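Thiamine pyrophosphokinase (Bacillus subtilis, PDB 3LM8) catalyses the ATP-dependent pyrophosphorylation of thiamine to thiamine diphosphate, releasing AMP, in the thiamine salvage pathway. Local coordinates at residues 49-54 against 72-77. The protein carries 1 engineered substitution. Numbering follows the deposited sequence.
Sequences FGDFDS and VYQAEK
Gly50 N donates a hydrogen bond to Tyr73 O (2.8 Å, N-H...O 163°). It closes the parallel pairing of strand 47-49 with 71-73, the outermost strand at this end of the mixed sheet. Here the chain leaves the sheet, and the backbone of Gly50 is turned so that a CB would press against the preceding carbonyl oxygen.

Aromatic packing holds one face of the pair. The Phe49 and Tyr73 side chains run side by side, their matching chi1 values (-61° and -64°) sending both rings the same way. The rings therefore lie almost flat to each other, centroids 5.0 Å distant, but are displaced until they scarcely overlap, with Tyr73 CD1 above the rim of the Phe49 ring. The tighter touch is Phe49 CD2 on Tyr73 CB, at 3.7 Å. From helix 81-92, Trp88 meets the Phe49 ring edge-to-face and Leu84 adds an apolar side-chain contact.

Val72, one residue before Tyr73, sends CG2 to Phe52 CZ (3.9 Å) past the bridge, the two side chains arriving from opposite directions; Arg60 makes a cation-pi contact with the same ring. The bent Gln74 chain brings its amide carbon CD to 3.7 Å from Asp51 CB, with amide and carboxylate planes steeply inclined.

These contacts fix where the 49-54 loop leaves the sheet edge. A magnesium ion lies about 4 Å from the Asp51 side chain, consistent with the contact helping to place this acidic loop near the metal.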
ATOM      1  N   PHE A  49       5.363  15.161  -4.698  1.00 25.30           N
ATOM      2  CA  PHE A  49       4.465  15.261  -5.845  1.00 20.54           C
ATOM      3  C   PHE A  49       3.115  15.900  -5.505  1.00 31.13           C
ATOM      4  O   PHE A  49       2.575  15.715  -4.410  1.00 43.60           O
ATOM      5  CB  PHE A  49       4.220  13.875  -6.442  1.00 18.60           C
ATOM      6  CG  PHE A  49       5.457  13.197  -6.936  1.00 20.42           C
ATOM      7  CD1 PHE A  49       6.436  12.769  -6.049  1.00 31.44           C
ATOM      8  CD2 PHE A  49       5.632  12.952  -8.298  1.00 20.65           C
ATOM      9  CE1 PHE A  49       7.574  12.102  -6.509  1.00 35.13           C
ATOM     10  CE2 PHE A  49       6.774  12.281  -8.773  1.00 23.40           C
ATOM     11  CZ  PHE A  49       7.741  11.858  -7.877  1.00 28.58           C
ATOM     12  N   GLY A  50       2.565  16.643  -6.459  1.00 24.80           N
ATOM     13  CA  GLY A  50       1.284  17.293  -6.245  1.00 23.84           C
ATOM     14  C   GLY A  50       1.420  18.798  -6.204  1.00 24.18           C
ATOM     15  O   GLY A  50       2.485  19.343  -6.496  1.00 33.87           O
ATOM     16  N   ASP A  51       0.336  19.476  -5.857  1.00 15.60           N
ATOM     17  CA  ASP A  51       0.355  20.931  -5.766  1.00 25.99           C
ATOM     18  C   ASP A  51       0.075  21.329  -4.328  1.00 18.77           C
ATOM     19  O   ASP A  51      -0.023  20.471  -3.447  1.00 17.32           O
ATOM     20  CB  ASP A  51      -0.702  21.546  -6.683  1.00 39.85           C
ATOM     21  CG  ASP A  51      -2.080  20.987  -6.428  1.00 45.78           C
ATOM     22  OD1 ASP A  51      -2.519  21.020  -5.260  1.00 36.87           O
ATOM     23  OD2 ASP A  51      -2.724  20.514  -7.391  1.00 49.71           O
ATOM     24  N   PHE A  52      -0.079  22.620  -4.092  1.00 22.21           N
ATOM     25  CA  PHE A  52      -0.326  23.090  -2.743  1.00 27.37           C
ATOM     26  C   PHE A  52      -1.747  23.550  -2.478  1.00 32.67           C
ATOM     27  O   PHE A  52      -2.043  23.966  -1.362  1.00 37.77           O
ATOM     28  CB  PHE A  52       0.633  24.242  -2.401  1.00 27.69           C
ATOM     29  CG  PHE A  52       2.089  23.850  -2.406  1.00 39.51           C
ATOM     30  CD1 PHE A  52       2.786  23.712  -3.603  1.00 34.57           C
ATOM     31  CD2 PHE A  52       2.751  23.571  -1.212  1.00 43.76           C
ATOM     32  CE1 PHE A  52       4.120  23.296  -3.607  1.00 37.37           C
ATOM     33  CE2 PHE A  52       4.079  23.153  -1.207  1.00 41.79           C
ATOM     34  CZ  PHE A  52       4.765  23.015  -2.405  1.00 35.69           C
ATOM     35  N   ASP A  53      -2.642  23.479  -3.462  1.00 26.55           N
ATOM     36  CA  ASP A  53      -3.989  23.978  -3.201  1.00 36.26           C
ATOM     37  C   ASP A  53      -4.688  23.280  -2.055  1.00 33.72           C
ATOM     38  O   ASP A  53      -5.764  23.699  -1.630  1.00 40.40           O
ATOM     39  CB  ASP A  53      -4.884  24.005  -4.471  1.00 41.69           C
ATOM     40  CG  ASP A  53      -4.867  22.705  -5.269  1.00 49.08           C
ATOM     41  OD1 ASP A  53      -5.087  21.623  -4.688  1.00 57.88           O
ATOM     42  OD2 ASP A  53      -4.658  22.776  -6.502  1.00 46.72           O
ATOM     43  N   SER A  54      -4.061  22.236  -1.525  1.00 44.66           N
ATOM     44  CA  SER A  54      -4.649  21.514  -0.400  1.00 47.34           C
ATOM     45  C   SER A  54      -3.897  21.798   0.909  1.00 44.52           C
ATOM     46  O   SER A  54      -4.436  21.586   1.997  1.00 41.08           O
ATOM     47  CB  SER A  54      -4.669  20.010  -0.682  1.00 50.13           C
ATOM     48  OG  SER A  54      -5.543  19.342   0.215  1.00 54.96           O
ATOM     49  N   VAL A  72       9.211  19.768  -6.127  1.00 41.19           N
ATOM     50  CA  VAL A  72       7.832  19.292  -6.165  1.00 25.59           C
ATOM     51  C   VAL A  72       7.346  19.106  -7.598  1.00 37.25           C
ATOM     52  O   VAL A  72       7.263  20.079  -8.351  1.00 47.55           O
ATOM     53  CB  VAL A  72       6.894  20.293  -5.470  1.00 21.12           C
ATOM     54  CG1 VAL A  72       5.479  19.744  -5.448  1.00 21.46           C
ATOM     55  CG2 VAL A  72       7.396  20.587  -4.068  1.00 11.69           C
ATOM     56  N   TYR A  73       7.024  17.866  -7.970  1.00 33.72           N
ATOM     57  CA  TYR A  73       6.536  17.568  -9.316  1.00 24.02           C
ATOM     58  C   TYR A  73       5.025  17.732  -9.367  1.00 18.76           C
ATOM     59  O   TYR A  73       4.306  17.117  -8.590  1.00 12.90           O
ATOM     60  CB  TYR A  73       6.882  16.140  -9.727  1.00 29.99           C
ATOM     61  CG  TYR A  73       8.356  15.846  -9.847  1.00 45.26           C
ATOM     62  CD1 TYR A  73       9.176  15.840  -8.719  1.00 54.62           C
ATOM     63  CD2 TYR A  73       8.931  15.557 -11.083  1.00 44.03           C
ATOM     64  CE1 TYR A  73      10.531  15.552  -8.811  1.00 56.91           C
ATOM     65  CE2 TYR A  73      10.293  15.267 -11.188  1.00 57.79           C
ATOM     66  CZ  TYR A  73      11.086  15.269 -10.045  1.00 60.89           C
ATOM     67  OH  TYR A  73      12.438  15.013 -10.124  1.00 62.71           O
ATOM     68  N   GLN A  74       4.534  18.542 -10.298  1.00 32.21           N
ATOM     69  CA  GLN A  74       3.100  18.760 -10.381  1.00 35.46           C
ATOM     70  C   GLN A  74       2.416  17.729 -11.258  1.00 33.06           C
ATOM     71  O   GLN A  74       3.041  17.134 -12.140  1.00 40.63           O
ATOM     72  CB  GLN A  74       2.814  20.167 -10.904  1.00 45.27           C
ATOM     73  CG  GLN A  74       1.835  20.955 -10.040  1.00 62.64           C
ATOM     74  CD  GLN A  74       0.435  20.344 -10.003  1.00 73.38           C
ATOM     75  OE1 GLN A  74       0.225  19.237  -9.482  1.00 66.45           O
ATOM     76  NE2 GLN A  74      -0.534  21.069 -10.560  1.00 76.88           N
ATOM     77  N   ALA A  75       1.127  17.522 -10.999  1.00 38.86           N
ATOM     78  CA  ALA A  75       0.319  16.565 -11.748  1.00 58.47           C
ATOM     79  C   ALA A  75      -0.331  17.226 -12.964  1.00 61.33           C
ATOM     80  O   ALA A  75      -0.196  18.434 -13.163  1.00 63.17           O
ATOM     81  CB  ALA A  75      -0.755  15.978 -10.840  1.00 65.26           C
ATOM     82  N   GLU A  76      -1.043  16.431 -13.764  1.00 72.69           N
ATOM     83  CA  GLU A  76      -1.712  16.938 -14.965  1.00 89.76           C
ATOM     84  C   GLU A  76      -3.240  16.824 -14.894  1.00 92.64           C
ATOM     85  O   GLU A  76      -3.898  16.713 -15.928  1.00 95.30           O
ATOM     86  CB  GLU A  76      -1.224  16.189 -16.216  1.00 97.20           C
ATOM     87  CG  GLU A  76       0.188  15.628 -16.129  1.00102.67           C
ATOM     88  CD  GLU A  76       1.218  16.669 -15.753  1.00103.76           C
ATOM     89  OE1 GLU A  76       1.391  17.641 -16.520  1.00103.93           O
ATOM     90  OE2 GLU A  76       1.856  16.514 -14.688  1.00100.41           O
ATOM     91  N   LYS A  77      -3.792  16.846 -13.680  1.00 89.60           N
ATOM     92  CA  LYS A  77      -5.242  16.757 -13.449  1.00 87.67           C
ATOM     93  C   LYS A  77      -5.895  15.514 -14.051  1.00 79.61           C
ATOM     94  O   LYS A  77      -7.075  15.250 -13.801  1.00 81.71           O
ATOM     95  CB  LYS A  77      -5.969  17.991 -14.009  1.00 92.33           C
ATOM     96  CG  LYS A  77      -6.510  17.793 -15.430  1.00 91.87           C
ATOM     97  CD  LYS A  77      -7.221  19.020 -15.989  1.00 85.26           C
ATOM     98  CE  LYS A  77      -7.649  18.776 -17.439  1.00 76.84           C
ATOM     99  NZ  LYS A  77      -8.191  19.995 -18.106  1.00 72.09           N
TER